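Local coordinates for SWD1-like protein (Myceliophthora thermophila, PDB 6E29), which probably serves, through this beta-propeller domain, as a WD-repeat subunit of the COMPASS histone H3 methyltransferase complex, at residues Asp38-Gly43 / Val50-Glu55; Ile217-Arg222 / Leu231-Asp236; Glu284-Ser289 / Tyr297-Gly302; Asn293-Ile298 / Val307-Gly312. All coordinates share one frame; numbering follows the deposited sequence.

From the N terminus, contact 1 closes the hairpin of strands 39-44 and 48-53, the middle pair of the four-stranded blade 28-64. Contact 2 does likewise for the first two strands of the blade spanning 218-265, its centre about 26 Å from that of contact 1. Contacts 3 and 4 belong to the next blade, 274-310, and overlap along the chain: strand 296-300 pairs with 285-290 on one side and 306-310 on the other, with Tyr297 and Ile298 shared. The other contacts follow in series, without nesting. Contacts 2 and 3 join neighbouring blades where Leu231 CD1 packs on Val286 CG1 at 3.7 Å. Strand 19-23 completes the blade of strands 317-322, 328-333 and 339-343, closing the ring.

Contact 1: Asp38-Gly43 / Val50-Glu55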
loop_
_atom_site.group_PDB
_atom_site.type_symbol
_atom_site.label_atom_id
_atom_site.label_comp_id
_atom_site.label_asym_id
_atom_site.label_seq_id
_atom_site.Cartn_x
_atom_site.Cartn_y
_atom_site.Cartn_z
ATOM N N ASP B 38 -7.809 17.153 -5.247
ATOM C CA ASP B 38 -8.937 17.956 -4.755
ATOM C C ASP B 38 -9.871 17.170 -3.846
ATOM O O ASP B 38 -10.838 17.739 -3.302
ATOM C CB ASP B 38 -9.714 18.568 -5.934
ATOM C CG ASP B 38 -10.024 17.581 -7.035
ATOM O OD1 ASP B 38 -9.608 16.391 -6.963
ATOM O OD2 ASP B 38 -10.676 18.024 -8.015
ATOM N N PHE B 39 -9.620 15.877 -3.671
ATOM C CA PHE B 39 -10.463 15.023 -2.849
ATOM C C PHE B 39 -9.606 14.052 -2.039
ATOM O O PHE B 39 -8.530 13.617 -2.467
ATOM C CB PHE B 39 -11.482 14.200 -3.698
ATOM C CG PHE B 39 -12.568 14.998 -4.289
ATOM C CD1 PHE B 39 -13.680 15.313 -3.541
ATOM C CD2 PHE B 39 -12.488 15.458 -5.602
ATOM C CE1 PHE B 39 -14.716 16.069 -4.104
ATOM C CE2 PHE B 39 -13.531 16.239 -6.160
ATOM C CZ PHE B 39 -14.616 16.528 -5.408
ATOM N N LEU B 40 -10.117 13.695 -0.863
ATOM C CA LEU B 40 -9.445 12.759 0.029
ATOM C C LEU B 40 -10.446 11.701 0.429
ATOM O O LEU B 40 -11.588 12.017 0.779
ATOM C CB LEU B 40 -8.898 13.459 1.269
ATOM C CG LEU B 40 -8.350 12.512 2.335
ATOM C CD1 LEU B 40 -6.966 12.000 1.914
ATOM C CD2 LEU B 40 -8.305 13.252 3.664
ATOM N N ALA B 41 -10.055 10.437 0.309
ATOM C CA ALA B 41 -10.900 9.375 0.780
ATOM C C ALA B 41 -10.430 8.910 2.144
ATOM O O ALA B 41 -9.229 8.858 2.411
ATOM C CB ALA B 41 -10.873 8.195 -0.191
ATOM N N SER B 42 -11.376 8.587 2.991
ATOM C CA SER B 42 -11.121 8.079 4.329
ATOM C C SER B 42 -11.902 6.781 4.516
ATOM O O SER B 42 -13.052 6.673 4.091
ATOM C CB SER B 42 -11.527 9.144 5.383
ATOM O OG SER B 42 -11.321 8.670 6.685
ATOM N N GLY B 43 -11.290 5.775 5.135
ATOM C CA GLY B 43 -11.996 4.545 5.473
ATOM C C GLY B 43 -12.032 4.480 6.986
ATOM O O GLY B 43 -11.138 5.026 7.654
ATOM N N VAL B 50 -15.457 7.641 3.351
ATOM C CA VAL B 50 -15.840 9.043 3.297
ATOM C C VAL B 50 -15.001 9.749 2.238
ATOM O O VAL B 50 -13.783 9.561 2.158
ATOM C CB VAL B 50 -15.705 9.725 4.676
ATOM C CG1 VAL B 50 -16.139 11.197 4.597
ATOM C CG2 VAL B 50 -16.572 8.995 5.688
ATOM N N ILE B 51 -15.663 10.520 1.395
ATOM C CA ILE B 51 -15.017 11.325 0.371
ATOM C C ILE B 51 -15.085 12.763 0.870
ATOM O O ILE B 51 -16.180 13.311 0.998
ATOM C CB ILE B 51 -15.730 11.192 -0.981
ATOM C CG1 ILE B 51 -15.808 9.702 -1.407
ATOM C CG2 ILE B 51 -15.099 12.133 -1.996
ATOM C CD1 ILE B 51 -14.418 8.978 -1.279
ATOM N N TRP B 52 -13.925 13.362 1.171
ATOM C CA TRP B 52 -13.849 14.757 1.622
ATOM C C TRP B 52 -13.511 15.660 0.449
ATOM O O TRP B 52 -12.539 15.417 -0.264
ATOM C CB TRP B 52 -12.770 14.932 2.686
ATOM C CG TRP B 52 -12.957 14.127 3.900
ATOM C CD1 TRP B 52 -12.592 12.815 4.103
ATOM C CD2 TRP B 52 -13.528 14.579 5.126
ATOM N NE1 TRP B 52 -12.934 12.426 5.383
ATOM C CE2 TRP B 52 -13.476 13.500 6.036
ATOM C CE3 TRP B 52 -14.055 15.803 5.553
ATOM C CZ2 TRP B 52 -13.966 13.605 7.325
ATOM C CZ3 TRP B 52 -14.505 15.902 6.824
ATOM C CH2 TRP B 52 -14.469 14.807 7.697
ATOM N N ASP B 53 -14.318 16.702 0.250
ATOM C CA ASP B 53 -13.993 17.770 -0.686
ATOM C C ASP B 53 -12.944 18.674 -0.035
ATOM O O ASP B 53 -13.247 19.353 0.946
ATOM C CB ASP B 53 -15.277 18.528 -1.009
ATOM C CG ASP B 53 -15.105 19.579 -2.082
ATOM O OD1 ASP B 53 -16.034 19.751 -2.900
ATOM O OD2 ASP B 53 -14.057 20.250 -2.110
ATOM N N LEU B 54 -11.719 18.720 -0.599
ATOM C CA LEU B 54 -10.621 19.457 0.052
ATOM C C LEU B 54 -10.797 20.970 -0.038
ATOM O O LEU B 54 -10.256 21.703 0.790
ATOM C CB LEU B 54 -9.262 19.050 -0.536
ATOM C CG LEU B 54 -9.031 17.564 -0.286
ATOM C CD1 LEU B 54 -7.690 17.097 -0.789
ATOM C CD2 LEU B 54 -9.185 17.317 1.214
ATOM N N GLU B 55 -11.652 21.476 -0.916
ATOM C CA GLU B 55 -11.847 22.933 -0.970
ATOM C C GLU B 55 -12.500 23.544 0.299
ATOM O O GLU B 55 -12.022 24.539 0.846
ATOM C CB GLU B 55 -12.661 23.315 -2.210
ATOM C CG GLU B 55 -13.263 24.710 -2.153
ATOM C CD GLU B 55 -12.259 25.791 -2.496
ATOM O OE1 GLU B 55 -11.042 25.528 -2.399
ATOM O OE2 GLU B 55 -12.686 26.906 -2.862
HETATM O O HOH W 1 -12.448 19.735 -3.939
#
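The Trp-Asp pair of a WD repeat, Trp52 and Asp53, lies opposite Leu40 and Phe39 in an antiparallel hairpin whose strand axes run at 154°. Leu40 and Trp52 form a hydrogen-bonded pair, with Trp52 N to Leu40 O the tighter of its two bonds at 2.7 Å. The indole stands beside its own backbone N (chi1 -60°), which brings its pyrrole edge to the other strand: NE1 meets Ser42 CB in the ring plane at 3.6 Å, while Val50 CG1 sits over the rim of one ring face. NE1 has no hydrogen-bond partner in the model, and Ser42 OG bonds instead to Ser28 OG. On the other sheet face Phe39 CD1 rests on Ile51 CG2 at 3.8 Å, and Ala41 CB meets Ile51 CD1. At the open end Leu54 N bonds to Asp38 O from above the carbonyl plane, and Leu54 CD2 reaches Leu40 CB at 3.9 Å. A water donates both to Asp38 O and to Asp53 OD2, and the same carboxylate oxygen accepts Glu55 N at 3.0 Å in an Asx turn. A Trp-Asp pair closing the third strand of a four-stranded blade is the signature of the WD40 propeller.

Contact 2: Ile217-Arg222 / Leu231-Asp236; sequences IITTLR and LVNAQD
Two backbone N-H groups of the 217-222 segment, and possibly the Thr219 hydroxyl, converge on Asn233 O. Thr219 N gives the firm bond at 2.8 Å; Thr220 N adds a weak one at 3.4 Å, and any bond from Thr219 OG1 would also be weak. Two consecutive residues thus face Asn233, the definition of a classic beta bulge, and the register shifts by one between Ile218 and Thr220. Thr219 OG1 sits between its backbone N and carbonyl carbon (chi1 50°), which places it close to Asn233. A water ties the threonines to the amide: it lies 2.5 Å from Thr220 OG1, also bonds Thr219 OG1, and accepts from Asn233 ND2, which also bonds to Trp274 O. Past the bulge the pairing is regular, with Asn233 N bonded to Thr220 O at 3.0 Å and Leu231 N to Arg222 O. On the opposite sheet face Leu221 CD2 lies alongside Val232 CG2 at 3.7 Å, while the Ile218 and Val232 side chains cross obliquely, CG2 of the first touching CG1 of the second. Around this hairpin, Leu221 packs on strand 176-181 of the preceding blade and Thr220 on strand 274-279 of the following one; strand 239-243 continues the sheet beyond Leu231 and Val232.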
loop_
_atom_site.group_PDB
_atom_site.type_symbol
_atom_site.label_atom_id
_atom_site.label_comp_id
_atom_site.label_asym_id
_atom_site.label_seq_id
_atom_site.Cartn_x
_atom_site.Cartn_y
_atom_site.Cartn_z
ATOM N N ILE B 217 8.561 -9.482 8.067
ATOM C CA ILE B 217 7.415 -9.347 7.170
ATOM C C ILE B 217 7.409 -7.984 6.479
ATOM O O ILE B 217 7.544 -6.915 7.112
ATOM C CB ILE B 217 6.138 -9.606 7.976
ATOM C CG1 ILE B 217 6.216 -11.054 8.498
ATOM C CG2 ILE B 217 4.901 -9.238 7.167
ATOM C CD1 ILE B 217 5.155 -11.426 9.515
ATOM N N ILE B 218 7.231 -7.982 5.155
ATOM C CA ILE B 218 7.064 -6.726 4.426
ATOM C C ILE B 218 5.613 -6.253 4.559
ATOM O O ILE B 218 4.671 -7.004 4.275
ATOM C CB ILE B 218 7.487 -6.883 2.962
ATOM C CG1 ILE B 218 9.017 -7.159 2.892
ATOM C CG2 ILE B 218 7.171 -5.623 2.163
ATOM C CD1 ILE B 218 9.548 -7.462 1.458
ATOM N N THR B 219 5.428 -5.043 5.097
ATOM C CA THR B 219 4.071 -4.574 5.389
ATOM C C THR B 219 3.547 -3.519 4.426
ATOM O O THR B 219 2.332 -3.439 4.216
ATOM C CB THR B 219 3.966 -4.042 6.832
ATOM O OG1 THR B 219 5.014 -3.113 7.088
ATOM C CG2 THR B 219 4.083 -5.197 7.811
ATOM N N THR B 220 4.412 -2.765 3.789
ATOM C CA THR B 220 3.989 -1.728 2.870
ATOM C C THR B 220 4.952 -1.656 1.713
ATOM O O THR B 220 6.173 -1.689 1.908
ATOM C CB THR B 220 3.959 -0.334 3.550
ATOM O OG1 THR B 220 2.853 -0.280 4.439
ATOM C CG2 THR B 220 3.878 0.798 2.509
ATOM N N LEU B 221 4.383 -1.516 0.516
ATOM C CA LEU B 221 5.112 -1.125 -0.686
ATOM C C LEU B 221 4.442 0.098 -1.318
ATOM O O LEU B 221 3.205 0.141 -1.432
ATOM C CB LEU B 221 5.097 -2.228 -1.711
ATOM C CG LEU B 221 5.768 -3.536 -1.324
ATOM C CD1 LEU B 221 5.497 -4.580 -2.423
ATOM C CD2 LEU B 221 7.241 -3.283 -1.111
ATOM N N ARG B 222 5.256 1.047 -1.786
ATOM C CA ARG B 222 4.720 2.222 -2.493
ATOM C C ARG B 222 5.719 2.693 -3.541
ATOM O O ARG B 222 6.928 2.698 -3.304
ATOM C CB ARG B 222 4.439 3.356 -1.457
ATOM C CG ARG B 222 3.740 4.555 -2.017
ATOM C CD ARG B 222 2.361 4.213 -2.612
ATOM N NE ARG B 222 1.378 3.635 -1.676
ATOM C CZ ARG B 222 0.537 4.350 -0.915
ATOM N NH1 ARG B 222 0.591 5.699 -0.896
ATOM N NH2 ARG B 222 -0.339 3.721 -0.133
ATOM N N LEU B 231 9.514 2.310 -2.089
ATOM C CA LEU B 231 9.617 2.446 -0.645
ATOM C C LEU B 231 9.043 1.199 -0.007
ATOM O O LEU B 231 7.964 0.734 -0.383
ATOM C CB LEU B 231 8.825 3.703 -0.219
ATOM C CG LEU B 231 8.579 4.015 1.251
ATOM C CD1 LEU B 231 9.922 4.283 1.879
ATOM C CD2 LEU B 231 7.677 5.298 1.295
ATOM N N VAL B 232 9.755 0.668 0.973
ATOM C CA VAL B 232 9.433 -0.624 1.559
ATOM C C VAL B 232 9.465 -0.491 3.083
ATOM O O VAL B 232 10.456 -0.040 3.629
ATOM C CB VAL B 232 10.423 -1.720 1.156
ATOM C CG1 VAL B 232 9.978 -3.063 1.807
ATOM C CG2 VAL B 232 10.547 -1.847 -0.374
ATOM N N ASN B 233 8.371 -0.826 3.753
ATOM C CA ASN B 233 8.380 -0.922 5.210
ATOM C C ASN B 233 8.338 -2.398 5.570
ATOM O O ASN B 233 7.515 -3.149 5.024
ATOM C CB ASN B 233 7.199 -0.206 5.868
ATOM C CG ASN B 233 7.352 -0.115 7.394
ATOM O OD1 ASN B 233 8.475 -0.094 7.913
ATOM N ND2 ASN B 233 6.241 -0.082 8.103
ATOM N N ALA B 234 9.162 -2.790 6.520
ATOM C CA ALA B 234 9.223 -4.183 6.942
ATOM C C ALA B 234 9.473 -4.240 8.438
ATOM O O ALA B 234 9.909 -3.270 9.058
ATOM C CB ALA B 234 10.318 -4.946 6.167
ATOM N N GLN B 235 9.235 -5.399 9.014
ATOM C CA GLN B 235 9.204 -5.500 10.457
ATOM C C GLN B 235 10.588 -5.600 11.087
ATOM O O GLN B 235 10.688 -6.013 12.235
ATOM C CB GLN B 235 8.374 -6.714 10.862
ATOM C CG GLN B 235 6.860 -6.484 10.708
ATOM C CD GLN B 235 6.073 -7.608 11.408
ATOM O OE1 GLN B 235 6.610 -8.702 11.646
ATOM N NE2 GLN B 235 4.817 -7.334 11.761
ATOM N N ASP B 236 11.654 -5.269 10.369
ATOM C CA ASP B 236 12.975 -5.293 10.970
ATOM C C ASP B 236 13.449 -3.893 11.347
ATOM O O ASP B 236 14.641 -3.684 11.511
ATOM C CB ASP B 236 13.997 -6.034 10.071
ATOM C CG ASP B 236 14.187 -5.397 8.674
ATOM O OD1 ASP B 236 13.528 -4.377 8.387
ATOM O OD2 ASP B 236 15.010 -5.935 7.880
HETATM O O HOH W 2 3.622 -0.450 6.801
#

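Contact 3: Glu284-Ser289 / Tyr297-Gly302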
loop_
_atom_site.group_PDB
_atom_site.type_symbol
_atom_site.label_atom_id
_atom_site.label_comp_id
_atom_site.label_asym_id
_atom_site.label_seq_id
_atom_site.Cartn_x
_atom_site.Cartn_y
_atom_site.Cartn_z
ATOM N N GLU B 284 10.672 13.546 -2.923
ATOM C CA GLU B 284 11.786 14.111 -2.168
ATOM C C GLU B 284 11.865 13.559 -0.750
ATOM O O GLU B 284 12.964 13.364 -0.217
ATOM C CB GLU B 284 11.646 15.612 -2.083
ATOM C CG GLU B 284 12.891 16.225 -1.401
ATOM C CD GLU B 284 12.897 17.729 -1.342
ATOM O OE1 GLU B 284 11.862 18.420 -1.594
ATOM O OE2 GLU B 284 13.990 18.246 -1.030
ATOM N N TYR B 285 10.726 13.417 -0.078
ATOM C CA TYR B 285 10.724 13.060 1.340
ATOM C C TYR B 285 10.090 11.694 1.536
ATOM O O TYR B 285 9.179 11.295 0.810
ATOM C CB TYR B 285 9.927 14.054 2.192
ATOM C CG TYR B 285 10.442 15.449 2.100
ATOM C CD1 TYR B 285 11.690 15.779 2.597
ATOM C CD2 TYR B 285 9.692 16.430 1.495
ATOM C CE1 TYR B 285 12.189 17.125 2.505
ATOM C CE2 TYR B 285 10.157 17.732 1.392
ATOM C CZ TYR B 285 11.407 18.077 1.895
ATOM O OH TYR B 285 11.870 19.376 1.778
ATOM N N VAL B 286 10.559 10.998 2.575
ATOM C CA VAL B 286 9.897 9.806 3.111
ATOM C C VAL B 286 9.424 10.155 4.525
ATOM O O VAL B 286 10.221 10.613 5.339
ATOM C CB VAL B 286 10.866 8.596 3.154
ATOM C CG1 VAL B 286 10.217 7.424 3.891
ATOM C CG2 VAL B 286 11.264 8.167 1.691
ATOM N N ALA B 287 8.150 9.893 4.821
ATOM C CA ALA B 287 7.618 10.076 6.171
ATOM C C ALA B 287 7.222 8.719 6.738
ATOM O O ALA B 287 6.897 7.783 5.982
ATOM C CB ALA B 287 6.402 11.001 6.187
ATOM N N ALA B 288 7.244 8.617 8.064
ATOM C CA ALA B 288 6.748 7.420 8.733
ATOM C C ALA B 288 6.116 7.795 10.065
ATOM O O ALA B 288 6.625 8.671 10.776
ATOM C CB ALA B 288 7.884 6.424 8.995
ATOM N N SER B 289 5.112 7.031 10.458
ATOM C CA SER B 289 4.612 6.992 11.830
ATOM C C SER B 289 5.296 5.871 12.609
ATOM O O SER B 289 5.810 4.908 12.038
ATOM C CB SER B 289 3.107 6.756 11.852
ATOM O OG SER B 289 2.807 5.584 11.092
ATOM N N TYR B 297 8.210 10.941 11.623
ATOM C CA TYR B 297 9.569 11.232 11.205
ATOM C C TYR B 297 9.534 11.532 9.722
ATOM O O TYR B 297 8.836 10.841 8.982
ATOM C CB TYR B 297 10.504 10.042 11.471
ATOM C CG TYR B 297 10.781 9.902 12.979
ATOM C CD1 TYR B 297 9.804 9.404 13.839
ATOM C CD2 TYR B 297 12.012 10.262 13.523
ATOM C CE1 TYR B 297 10.043 9.282 15.206
ATOM C CE2 TYR B 297 12.264 10.130 14.896
ATOM C CZ TYR B 297 11.263 9.645 15.723
ATOM O OH TYR B 297 11.485 9.508 17.079
ATOM N N ILE B 298 10.334 12.518 9.286
ATOM C CA ILE B 298 10.462 12.834 7.856
ATOM C C ILE B 298 11.948 12.850 7.493
ATOM O O ILE B 298 12.733 13.582 8.105
ATOM C CB ILE B 298 9.804 14.177 7.512
ATOM C CG1 ILE B 298 8.329 14.185 7.985
ATOM C CG2 ILE B 298 9.870 14.427 6.029
ATOM C CD1 ILE B 298 7.631 15.577 7.723
ATOM N N TRP B 299 12.335 12.011 6.534
ATOM C CA TRP B 299 13.686 12.004 5.973
ATOM C C TRP B 299 13.663 12.528 4.534
ATOM O O TRP B 299 12.630 12.478 3.848
ATOM C CB TRP B 299 14.270 10.598 5.963
ATOM C CG TRP B 299 14.406 9.940 7.273
ATOM C CD1 TRP B 299 15.542 9.906 8.074
ATOM C CD2 TRP B 299 13.426 9.117 7.930
ATOM N NE1 TRP B 299 15.302 9.149 9.182
ATOM C CE2 TRP B 299 14.021 8.646 9.128
ATOM C CE3 TRP B 299 12.106 8.727 7.620
ATOM C CZ2 TRP B 299 13.331 7.831 10.040
ATOM C CZ3 TRP B 299 11.425 7.901 8.513
ATOM C CH2 TRP B 299 12.042 7.453 9.709
ATOM N N GLU B 300 14.826 12.947 4.052
ATOM C CA GLU B 300 14.945 13.386 2.668
ATOM C C GLU B 300 15.795 12.381 1.899
ATOM O O GLU B 300 16.794 11.879 2.414
ATOM C CB GLU B 300 15.546 14.806 2.581
ATOM C CG GLU B 300 16.823 14.989 3.365
ATOM C CD GLU B 300 18.032 14.566 2.548
ATOM O OE1 GLU B 300 17.951 14.696 1.290
ATOM O OE2 GLU B 300 19.011 14.071 3.158
ATOM N N ARG B 301 15.391 12.082 0.675
ATOM C CA ARG B 301 16.017 11.027 -0.134
ATOM C C ARG B 301 17.211 11.510 -0.918
ATOM O O ARG B 301 17.910 10.688 -1.520
ATOM C CB ARG B 301 15.034 10.487 -1.149
ATOM C CG ARG B 301 14.039 9.572 -0.597
ATOM C CD ARG B 301 13.266 8.931 -1.727
ATOM N NE ARG B 301 14.118 8.529 -2.844
ATOM C CZ ARG B 301 14.030 9.005 -4.080
ATOM N NH1 ARG B 301 13.100 9.916 -4.388
ATOM N NH2 ARG B 301 14.888 8.581 -5.011
ATOM N N GLY B 302 17.417 12.819 -0.985
ATOM C CA GLY B 302 18.610 13.326 -1.633
ATOM C C GLY B 302 19.867 12.768 -0.999
ATOM O O GLY B 302 20.762 12.278 -1.692
#
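Arg301 runs across Val286 at about a right angle, and each part of its chain has its own contact. CB lies 3.7 Å from Glu284 O, the carbonyl that also accepts Arg301 N at 2.9 Å in a bond of 168°. CG then touches Val286 CG2 at 3.9 Å, and CD remains against the same methyl. A bend at chi3 (42°) turns the guanidinium away from this apolar stretch, so that NH1 bonds to Gly283 O and NH2 makes a salt bridge with Glu262. Further along the same sheet face, Trp299 turns an edge to strand 285-290: CZ3 meets Ala288 CB in the ring plane at 3.9 Å, and CE3 comes within 3.5 Å of Val286 O. The indole ring also meets Trp274 edge-to-face. On the reverse side Tyr285 CB packs on Ile298 CG2, and its CD1 on Glu300 CB at 4.0 Å, while Glu284 CG covers the centre of one phenol face. Ala287 CB meets Ile298 CG1 beside them. Hydrogen-bonded and non-hydrogen-bonded pairs succeed one another from Tyr285-Glu300 to Ala288-Tyr297, with no shift in register. Apolar layers on both faces fit a blade held between neighbours, with Val286 meeting strand 239-243 and Ala287 strand 317-322; this is the central hairpin, second and third strands, of a four-stranded beta-propeller blade.

Contact 4: Asn293-Ile298 / Val307-Gly312; sequences NHELYI and VRMLEG
Ile298, Leu296 and Leu310, all buried, make the tightly packed part of this hairpin. Ile298 CD1 lies against Leu310 CD1 at 4.0 Å and Leu296 CB against Leu310 CB; Trp342 of the next blade packs on both leucines. The strand end beside this layer is well bonded, for the carbonyl of Ile298 accepts two backbone donors. Val307 N reaches Ile298 O at 2.8 Å, and Arg308 N bonds to the same oxygen at 3.2 Å, so that both residues face Ile298 in a classic beta bulge. Val307, at the exposed edge of the bulge, touches Ile298 CG2 with its CG2 at 3.7 Å.

The other sheet face is looser and bordered by solvent. Met309, an exposed residue extended through chi1 and chi2, lays CG over one face of the Tyr297 ring, 4.0 Å from its centroid and 16° off the normal. Its SD lies obliquely to the ring in a Met-aromatic contact, and Met309 CE touches Tyr297 CE2. At the far end His294 NE2 donates to exposed Glu311 OE2 at 2.6 Å, an almost straight bond (176°) in the imidazole plane that uses the anti lone pair of the carboxylate. Glu295 OE1 stands 4.3 Å from Glu311 OE2; two carboxylates so near would tend to favour a protonated His294. Beyond the bridged pairs, Glu17 accepts from Glu311 N and Gly312 N. A bulged outer strand, more buried on the Leu296/Leu310 face and with Met309 exposed on the other, fits the peripheral hairpin of a beta-propeller blade.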
loop_
_atom_site.group_PDB
_atom_site.type_symbol
_atom_site.label_atom_id
_atom_site.label_comp_id
_atom_site.label_asym_id
_atom_site.label_seq_id
_atom_site.Cartn_x
_atom_site.Cartn_y
_atom_site.Cartn_z
ATOM N N ASN B 293 4.564 5.200 19.764
ATOM C CA ASN B 293 5.058 6.552 20.054
ATOM C C ASN B 293 4.204 7.546 19.281
ATOM O O ASN B 293 3.497 7.179 18.335
ATOM C CB ASN B 293 6.528 6.742 19.632
ATOM C CG ASN B 293 7.517 5.905 20.475
ATOM O OD1 ASN B 293 7.791 4.720 20.191
ATOM N ND2 ASN B 293 8.102 6.548 21.466
ATOM N N HIS B 294 4.331 8.821 19.633
ATOM C CA HIS B 294 3.423 9.784 19.009
ATOM C C HIS B 294 4.014 10.483 17.789
ATOM O O HIS B 294 3.265 11.064 16.996
ATOM C CB HIS B 294 2.973 10.827 20.065
ATOM C CG HIS B 294 4.099 11.633 20.634
ATOM N ND1 HIS B 294 4.977 11.131 21.573
ATOM C CD2 HIS B 294 4.508 12.902 20.377
ATOM C CE1 HIS B 294 5.869 12.059 21.882
ATOM N NE2 HIS B 294 5.605 13.145 21.173
ATOM N N GLU B 295 5.315 10.393 17.584
ATOM C CA GLU B 295 5.990 11.206 16.586
ATOM C C GLU B 295 5.795 10.703 15.163
ATOM O O GLU B 295 5.544 9.518 14.893
ATOM C CB GLU B 295 7.487 11.268 16.914
ATOM C CG GLU B 295 7.745 11.969 18.230
ATOM C CD GLU B 295 8.112 11.022 19.366
ATOM O OE1 GLU B 295 8.702 11.495 20.342
ATOM O OE2 GLU B 295 7.837 9.810 19.265
ATOM N N LEU B 296 5.938 11.637 14.235
ATOM C CA LEU B 296 6.137 11.319 12.828
ATOM C C LEU B 296 7.545 11.743 12.452
ATOM O O LEU B 296 8.021 12.791 12.903
ATOM C CB LEU B 296 5.134 12.057 11.927
ATOM C CG LEU B 296 3.643 11.809 12.146
ATOM C CD1 LEU B 296 2.881 12.716 11.195
ATOM C CD2 LEU B 296 3.270 10.335 11.838
ATOM N N TYR B 297 8.210 10.941 11.623
ATOM C CA TYR B 297 9.569 11.232 11.205
ATOM C C TYR B 297 9.534 11.532 9.722
ATOM O O TYR B 297 8.836 10.841 8.982
ATOM C CB TYR B 297 10.504 10.042 11.471
ATOM C CG TYR B 297 10.781 9.902 12.979
ATOM C CD1 TYR B 297 9.804 9.404 13.839
ATOM C CD2 TYR B 297 12.012 10.262 13.523
ATOM C CE1 TYR B 297 10.043 9.282 15.206
ATOM C CE2 TYR B 297 12.264 10.130 14.896
ATOM C CZ TYR B 297 11.263 9.645 15.723
ATOM O OH TYR B 297 11.485 9.508 17.079
ATOM N N ILE B 298 10.334 12.518 9.286
ATOM C CA ILE B 298 10.462 12.834 7.856
ATOM C C ILE B 298 11.948 12.850 7.493
ATOM O O ILE B 298 12.733 13.582 8.105
ATOM C CB ILE B 298 9.804 14.177 7.512
ATOM C CG1 ILE B 298 8.329 14.185 7.985
ATOM C CG2 ILE B 298 9.870 14.427 6.029
ATOM C CD1 ILE B 298 7.631 15.577 7.723
ATOM N N VAL B 307 15.062 15.118 8.441
ATOM C CA VAL B 307 14.806 16.549 8.316
ATOM C C VAL B 307 13.865 17.075 9.383
ATOM O O VAL B 307 13.996 18.238 9.790
ATOM C CB VAL B 307 14.292 16.944 6.912
ATOM C CG1 VAL B 307 15.402 16.876 5.924
ATOM C CG2 VAL B 307 13.144 16.112 6.455
ATOM N N ARG B 308 12.954 16.262 9.879
ATOM C CA ARG B 308 11.927 16.763 10.781
ATOM C C ARG B 308 11.410 15.626 11.634
ATOM O O ARG B 308 11.197 14.527 11.134
ATOM C CB ARG B 308 10.759 17.356 9.981
ATOM C CG ARG B 308 9.863 18.168 10.828
ATOM C CD ARG B 308 10.482 19.507 11.074
ATOM N NE ARG B 308 9.435 20.524 11.082
ATOM C CZ ARG B 308 8.895 21.050 12.179
ATOM N NH1 ARG B 308 9.311 20.690 13.391
ATOM N NH2 ARG B 308 7.927 21.949 12.047
ATOM N N MET B 309 11.174 15.903 12.911
ATOM C CA MET B 309 10.349 15.022 13.726
ATOM C C MET B 309 9.115 15.817 14.156
ATOM O O MET B 309 9.246 16.865 14.798
ATOM C CB MET B 309 11.140 14.538 14.936
ATOM C CG MET B 309 10.430 13.515 15.769
ATOM S SD MET B 309 11.339 13.290 17.308
ATOM C CE MET B 309 13.011 13.441 16.653
ATOM N N LEU B 310 7.923 15.330 13.815
ATOM C CA LEU B 310 6.680 16.028 14.187
ATOM C C LEU B 310 6.115 15.411 15.456
ATOM O O LEU B 310 6.061 14.194 15.576
ATOM C CB LEU B 310 5.640 15.941 13.067
ATOM C CG LEU B 310 6.124 16.529 11.753
ATOM C CD1 LEU B 310 5.046 16.351 10.670
ATOM C CD2 LEU B 310 6.610 18.003 11.934
ATOM N N GLU B 311 5.711 16.249 16.412
ATOM C CA GLU B 311 5.003 15.756 17.593
ATOM C C GLU B 311 3.487 15.930 17.497
ATOM O O GLU B 311 2.740 15.089 18.008
ATOM C CB GLU B 311 5.546 16.452 18.841
ATOM C CG GLU B 311 7.068 16.223 18.977
ATOM C CD GLU B 311 7.550 16.134 20.423
ATOM O OE1 GLU B 311 8.482 16.879 20.798
ATOM O OE2 GLU B 311 6.999 15.322 21.191
ATOM N N GLY B 312 3.010 16.973 16.814
ATOM C CA GLY B 312 1.592 17.184 16.632
ATOM C C GLY B 312 0.857 16.993 17.931
ATOM O O GLY B 312 1.286 17.490 18.969
#